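Local coordinates for transcriptional regulator, LYSR family (Neisseria meningitidis, PDB 4AB5), which probably acts as a LysR-type, MetR-like transcription factor that controls methionine biosynthesis genes, this chain being its regulatory domain, at residues Q75-Y80 against I204-G209; Y80-I85 against L180-Y185. All coordinates share one frame; numbering follows the deposited sequence.

Contact 1 of 2, residues Q75-Y80 against I204-G209; sequences QPLFAY and IIRERG
R206 leans out from helix 204-209, and its guanidinium reaches both a backbone oxygen and a side-chain oxygen of strand 75-80. NH1 of R206 donates to O of P76 at 2.9 Å. That bond is bent, with an N-H...O angle of 135°, and its donor is tilted out of the carbonyl plane. NH2 of R206 gives a weak second bond to OE1 of Q75 at 3.3 Å. OE1 of Q75 comes in at the edge of the guanidinium, near its plane, and the amide and guanidinium planes stand 47° apart. R206 is bent at its third torsion, chi3 -63°. Its CG and CD rest against the carbonyl oxygens of L77 and P76, and the side chain crosses that of L77 at about a right angle. CG of R206 passes 3.4 Å from O of L77.

Here the strand carries a classic beta bulge. L77 and F78 both face L184 of the neighbouring strand 171-189. The helix packs against the sheet of a LysR effector-binding domain, whose fold is of the periplasmic-binding-protein type. Strand and helix run roughly parallel, with axes 8.2 Å apart.

Next to the bulge, I205 supplies the apolar part. Its CG2 branch, anti to the backbone N, points at two strand side chains. CD2 of L77 meets CG2 of I205 at 3.7 Å. CE2 of F78 touches the same methyl, also at 3.7 Å. The F78 ring presents its edge to O of I205, which lies near the ring plane. CB of L77 sits over one face of this ring, offset toward the rim, and W22 of helix 20-33 packs edge-to-face with it. One turn further along the helix, CA of G209 comes within 4.3 Å of CE2 of F78.

Contact 2 of 2, residues Y80-I85 against L180-Y185; sequences YEMVGI and LQSKLY
The Y80 ring meets S182 and L184 obliquely, and W159 packs with it edge-to-face. CB of S182 comes to 3.6 Å from CE1 of Y80. At the other margin of the ring, CD1 of L184 lies 3.6 Å from CE2 of Y80. The side chains of Y80 and L184 slant across each other. The ring, which is buried, is placed there by its first torsion, chi1 52°, with CG between the backbone N and the carbonyl carbon.

Y80 and S182 form an antiparallel hydrogen-bonded pair. N of S182 donates to O of Y80 at 2.8 Å, nearly straight at 167°. N of Y80 donates back to O of S182 at 3.1 Å. E81 and Q181 follow as a non-hydrogen-bonded pair, with their side chains on the other side of the sheet from Y80 and S182. The strands are strongly twisted, their directions 138° apart. They are the two long crossover strands that join the two subdomains in LysR regulatory domains, as in the related periplasmic binding proteins. The contact therefore lies on the connection between the two halves.

One step on, N of M82, a selenomethionine, donates to O of L180 at 2.6 Å. CB of M82 packs on CG of L180 at 3.8 Å. CG of M82 lies 3.3 Å from OG of S182, the M82 chain being bent at its second and third torsions. That hydroxyl has its polar partner elsewhere, in a hydrogen bond with D119 of helix 119-125. L180 packs on L120 and I124 of the same helix, and O of Q181 accepts a bond from K123. On the E81 and Q181 side, the Q181 chain is extended beyond CG, and this CG lies 3.5 Å from O of Y80.

After the first strands and helices the chain enters strand 72-86, which serves both contacts; Y80 belongs to each. Residues 75-78 face helix 196-212 in contact 1, and residues 80-82 pair with strand 171-189 in contact 2. After this strand the chain runs through helices 119-125, 140-148 and 158-166, then returns as strand 171-189. Contact 2 closes that loop. The chain then goes on to helix 196-212, where contact 1 closes a wider loop that encloses the smaller one. Between the contacts the two strands stay paired, through L184 with L77 and F78. Contact 2 joins the two crossover strands to each other, and contact 1 joins the first of them to helix 196-212.

Contact 1 of 2, residues Q75-Y80 against I204-G209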
loop_
_atom_site.group_PDB
_atom_site.type_symbol
_atom_site.label_atom_id
_atom_site.label_comp_id
_atom_site.label_asym_id
_atom_site.label_seq_id
_atom_site.Cartn_x
_atom_site.Cartn_y
_atom_site.Cartn_z
ATOM N N GLN B 75 -13.705 12.773 18.433
ATOM C CA GLN B 75 -12.557 13.586 18.771
ATOM C C GLN B 75 -11.954 14.093 17.463
ATOM O O GLN B 75 -11.566 13.269 16.621
ATOM C CB GLN B 75 -11.540 12.757 19.567
ATOM C CG GLN B 75 -10.539 13.598 20.344
ATOM C CD GLN B 75 -9.750 12.817 21.371
ATOM O OE1 GLN B 75 -8.854 13.359 22.010
ATOM N NE2 GLN B 75 -9.868 11.491 21.388
ATOM N N PRO B 76 -11.903 15.427 17.234
ATOM C CA PRO B 76 -11.299 15.922 15.984
ATOM C C PRO B 76 -9.805 15.624 15.894
ATOM O O PRO B 76 -9.086 15.714 16.894
ATOM C CB PRO B 76 -11.556 17.426 16.033
ATOM C CG PRO B 76 -11.727 17.746 17.475
ATOM C CD PRO B 76 -12.342 16.539 18.103
ATOM N N LEU B 77 -9.349 15.228 14.709
ATOM C CA LEU B 77 -7.933 14.987 14.483
ATOM C C LEU B 77 -7.390 16.183 13.708
ATOM O O LEU B 77 -6.737 17.048 14.303
ATOM C CB LEU B 77 -7.670 13.651 13.752
ATOM C CG LEU B 77 -8.037 12.366 14.509
ATOM C CD1 LEU B 77 -7.919 11.152 13.607
ATOM C CD2 LEU B 77 -7.218 12.204 15.808
ATOM N N PHE B 78 -7.732 16.276 12.408
ATOM C CA PHE B 78 -7.300 17.348 11.509
ATOM C C PHE B 78 -8.057 17.349 10.189
ATOM O O PHE B 78 -8.587 16.316 9.771
ATOM C CB PHE B 78 -5.781 17.254 11.218
ATOM C CG PHE B 78 -5.215 15.854 11.079
ATOM C CD1 PHE B 78 -5.483 15.082 9.950
ATOM C CD2 PHE B 78 -4.407 15.312 12.075
ATOM C CE1 PHE B 78 -4.962 13.790 9.825
ATOM C CE2 PHE B 78 -3.881 14.022 11.947
ATOM C CZ PHE B 78 -4.168 13.268 10.827
ATOM N N ALA B 79 -8.053 18.515 9.512
ATOM C CA ALA B 79 -8.640 18.719 8.184
ATOM C C ALA B 79 -7.506 19.000 7.178
ATOM O O ALA B 79 -6.433 19.473 7.568
ATOM C CB ALA B 79 -9.626 19.881 8.206
ATOM N N TYR B 80 -7.739 18.684 5.897
ATOM C CA TYR B 80 -6.782 18.910 4.806
ATOM C C TYR B 80 -7.487 19.001 3.462
ATOM O O TYR B 80 -8.604 18.493 3.317
ATOM C CB TYR B 80 -5.649 17.851 4.766
ATOM C CG TYR B 80 -6.112 16.408 4.767
ATOM C CD1 TYR B 80 -6.567 15.798 3.605
ATOM C CD2 TYR B 80 -6.054 15.635 5.926
ATOM C CE1 TYR B 80 -7.000 14.474 3.601
ATOM C CE2 TYR B 80 -6.448 14.296 5.926
ATOM C CZ TYR B 80 -6.927 13.720 4.760
ATOM O OH TYR B 80 -7.335 12.406 4.736
ATOM N N ILE B 204 -1.264 11.683 19.949
ATOM C CA ILE B 204 -0.086 11.211 19.208
ATOM C C ILE B 204 -0.337 11.432 17.716
ATOM O O ILE B 204 0.521 12.008 17.051
ATOM C CB ILE B 204 0.281 9.735 19.569
ATOM C CG1 ILE B 204 0.951 9.646 20.969
ATOM C CG2 ILE B 204 1.175 9.069 18.500
ATOM C CD1 ILE B 204 0.969 8.196 21.626
ATOM N N ILE B 205 -1.529 11.022 17.204
ATOM C CA ILE B 205 -1.939 11.201 15.797
ATOM C C ILE B 205 -1.859 12.698 15.416
ATOM O O ILE B 205 -1.320 13.026 14.355
ATOM C CB ILE B 205 -3.365 10.618 15.544
ATOM C CG1 ILE B 205 -3.392 9.065 15.569
ATOM C CG2 ILE B 205 -3.990 11.166 14.256
ATOM C CD1 ILE B 205 -4.882 8.442 15.673
ATOM N N ARG B 206 -2.383 13.593 16.295
ATOM C CA ARG B 206 -2.398 15.043 16.078
ATOM C C ARG B 206 -1.008 15.676 16.090
ATOM O O ARG B 206 -0.678 16.400 15.151
ATOM C CB ARG B 206 -3.347 15.758 17.052
ATOM C CG ARG B 206 -4.821 15.573 16.722
ATOM C CD ARG B 206 -5.718 16.486 17.556
ATOM N NE ARG B 206 -5.638 16.190 18.985
ATOM C CZ ARG B 206 -6.436 15.347 19.633
ATOM N NH1 ARG B 206 -7.424 14.729 18.993
ATOM N NH2 ARG B 206 -6.259 15.124 20.932
ATOM N N GLU B 207 -0.183 15.390 17.120
ATOM C CA GLU B 207 1.186 15.922 17.220
ATOM C C GLU B 207 2.021 15.487 16.038
ATOM O O GLU B 207 2.761 16.303 15.497
ATOM C CB GLU B 207 1.883 15.494 18.524
ATOM C CG GLU B 207 1.365 16.189 19.774
ATOM C CD GLU B 207 1.890 15.672 21.104
ATOM O OE1 GLU B 207 2.274 14.480 21.194
ATOM O OE2 GLU B 207 1.872 16.462 22.076
ATOM N N ARG B 208 1.890 14.206 15.634
ATOM C CA ARG B 208 2.626 13.622 14.513
ATOM C C ARG B 208 2.203 14.204 13.182
ATOM O O ARG B 208 3.062 14.543 12.373
ATOM C CB ARG B 208 2.516 12.089 14.489
ATOM C CG ARG B 208 3.426 11.385 15.470
ATOM C CD ARG B 208 3.562 9.909 15.133
ATOM N NE ARG B 208 4.888 9.409 15.495
ATOM C CZ ARG B 208 5.927 9.355 14.668
ATOM N NH1 ARG B 208 5.803 9.755 13.410
ATOM N NH2 ARG B 208 7.096 8.895 15.091
ATOM N N GLY B 209 0.894 14.303 12.968
ATOM C CA GLY B 209 0.327 14.833 11.734
ATOM C C GLY B 209 0.705 16.280 11.509
ATOM O O GLY B 209 1.247 16.622 10.454
#

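Contact 2 of 2, residues Y80-I85 against L180-Y185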
loop_
_atom_site.group_PDB
_atom_site.type_symbol
_atom_site.label_atom_id
_atom_site.label_comp_id
_atom_site.label_asym_id
_atom_site.label_seq_id
_atom_site.Cartn_x
_atom_site.Cartn_y
_atom_site.Cartn_z
ATOM N N TYR B 80 -7.739 18.684 5.897
ATOM C CA TYR B 80 -6.782 18.910 4.806
ATOM C C TYR B 80 -7.487 19.001 3.462
ATOM O O TYR B 80 -8.604 18.493 3.317
ATOM C CB TYR B 80 -5.649 17.851 4.766
ATOM C CG TYR B 80 -6.112 16.408 4.767
ATOM C CD1 TYR B 80 -6.567 15.798 3.605
ATOM C CD2 TYR B 80 -6.054 15.635 5.926
ATOM C CE1 TYR B 80 -7.000 14.474 3.601
ATOM C CE2 TYR B 80 -6.448 14.296 5.926
ATOM C CZ TYR B 80 -6.927 13.720 4.760
ATOM O OH TYR B 80 -7.335 12.406 4.736
ATOM N N GLU B 81 -6.819 19.626 2.468
ATOM C CA GLU B 81 -7.348 19.779 1.119
ATOM C C GLU B 81 -7.091 18.583 0.221
ATOM O O GLU B 81 -5.991 18.018 0.210
ATOM C CB GLU B 81 -6.937 21.115 0.448
ATOM C CG GLU B 81 -5.443 21.361 0.254
ATOM C CD GLU B 81 -4.660 21.942 1.423
ATOM O OE1 GLU B 81 -4.513 21.244 2.453
ATOM O OE2 GLU B 81 -4.099 23.051 1.260
HETATM N N MSE B 82 -8.147 18.182 -0.498
HETATM C CA MSE B 82 -8.146 17.122 -1.495
HETATM C C MSE B 82 -7.810 17.824 -2.800
HETATM O O MSE B 82 -8.541 18.721 -3.237
HETATM C CB MSE B 82 -9.516 16.430 -1.595
HETATM C CG MSE B 82 -9.862 15.584 -0.385
HETATM SE SE MSE B 82 -8.766 13.979 -0.213
HETATM C CE MSE B 82 -9.376 13.008 -1.831
ATOM N N VAL B 83 -6.666 17.473 -3.381
ATOM C CA VAL B 83 -6.214 18.102 -4.619
ATOM C C VAL B 83 -6.377 17.151 -5.783
ATOM O O VAL B 83 -6.260 15.932 -5.611
ATOM C CB VAL B 83 -4.782 18.710 -4.535
ATOM C CG1 VAL B 83 -4.716 19.837 -3.506
ATOM C CG2 VAL B 83 -3.717 17.646 -4.254
ATOM N N GLY B 84 -6.673 17.719 -6.947
ATOM C CA GLY B 84 -6.793 16.972 -8.186
ATOM C C GLY B 84 -5.412 16.837 -8.791
ATOM O O GLY B 84 -4.636 17.794 -8.778
ATOM N N ILE B 85 -5.066 15.633 -9.265
ATOM C CA ILE B 85 -3.775 15.384 -9.904
ATOM C C ILE B 85 -3.932 14.901 -11.324
ATOM O O ILE B 85 -4.801 14.074 -11.608
ATOM C CB ILE B 85 -2.791 14.503 -9.075
ATOM C CG1 ILE B 85 -3.362 13.091 -8.761
ATOM C CG2 ILE B 85 -2.342 15.237 -7.811
ATOM C CD1 ILE B 85 -2.313 11.987 -8.500
ATOM N N LEU B 180 -11.940 21.328 -1.981
ATOM C CA LEU B 180 -12.432 20.072 -1.412
ATOM C C LEU B 180 -11.643 19.728 -0.153
ATOM O O LEU B 180 -10.451 19.441 -0.221
ATOM C CB LEU B 180 -12.344 18.955 -2.455
ATOM C CG LEU B 180 -13.086 17.642 -2.242
ATOM C CD1 LEU B 180 -14.482 17.777 -1.675
ATOM C CD2 LEU B 180 -12.949 16.819 -3.426
ATOM N N GLN B 181 -12.303 19.786 0.993
ATOM C CA GLN B 181 -11.674 19.532 2.273
ATOM C C GLN B 181 -12.157 18.236 2.908
ATOM O O GLN B 181 -13.354 17.973 2.924
ATOM C CB GLN B 181 -11.917 20.728 3.219
ATOM C CG GLN B 181 -11.022 20.732 4.462
ATOM C CD GLN B 181 -11.474 21.688 5.544
ATOM O OE1 GLN B 181 -12.628 21.683 5.988
ATOM N NE2 GLN B 181 -10.542 22.477 6.048
ATOM N N SER B 182 -11.224 17.438 3.445
ATOM C CA SER B 182 -11.525 16.224 4.205
ATOM C C SER B 182 -11.373 16.558 5.676
ATOM O O SER B 182 -10.470 17.310 6.040
ATOM C CB SER B 182 -10.574 15.092 3.842
ATOM O OG SER B 182 -10.940 14.519 2.599
ATOM N N LYS B 183 -12.266 16.021 6.513
ATOM C CA LYS B 183 -12.246 16.232 7.955
ATOM C C LYS B 183 -12.043 14.881 8.649
ATOM O O LYS B 183 -12.822 13.958 8.422
ATOM C CB LYS B 183 -13.536 16.923 8.416
ATOM C CG LYS B 183 -13.664 18.369 7.944
ATOM C CD LYS B 183 -15.034 18.934 8.277
ATOM C CE LYS B 183 -15.222 20.349 7.788
ATOM N NZ LYS B 183 -14.576 21.339 8.693
ATOM N N LEU B 184 -10.981 14.748 9.461
ATOM C CA LEU B 184 -10.706 13.480 10.130
ATOM C C LEU B 184 -10.972 13.472 11.610
ATOM O O LEU B 184 -10.610 14.416 12.309
ATOM C CB LEU B 184 -9.321 12.919 9.785
ATOM C CG LEU B 184 -9.327 11.952 8.599
ATOM C CD1 LEU B 184 -9.363 12.687 7.281
ATOM C CD2 LEU B 184 -8.156 11.072 8.636
ATOM N N TYR B 185 -11.645 12.401 12.076
ATOM C CA TYR B 185 -12.036 12.221 13.471
ATOM C C TYR B 185 -11.667 10.840 13.974
ATOM O O TYR B 185 -11.595 9.886 13.190
ATOM C CB TYR B 185 -13.560 12.401 13.653
ATOM C CG TYR B 185 -14.108 13.727 13.182
ATOM C CD1 TYR B 185 -14.206 14.811 14.049
ATOM C CD2 TYR B 185 -14.599 13.882 11.884
ATOM C CE1 TYR B 185 -14.727 16.035 13.624
ATOM C CE2 TYR B 185 -15.124 15.101 11.448
ATOM C CZ TYR B 185 -15.185 16.175 12.323
ATOM O OH TYR B 185 -15.692 17.384 11.908
#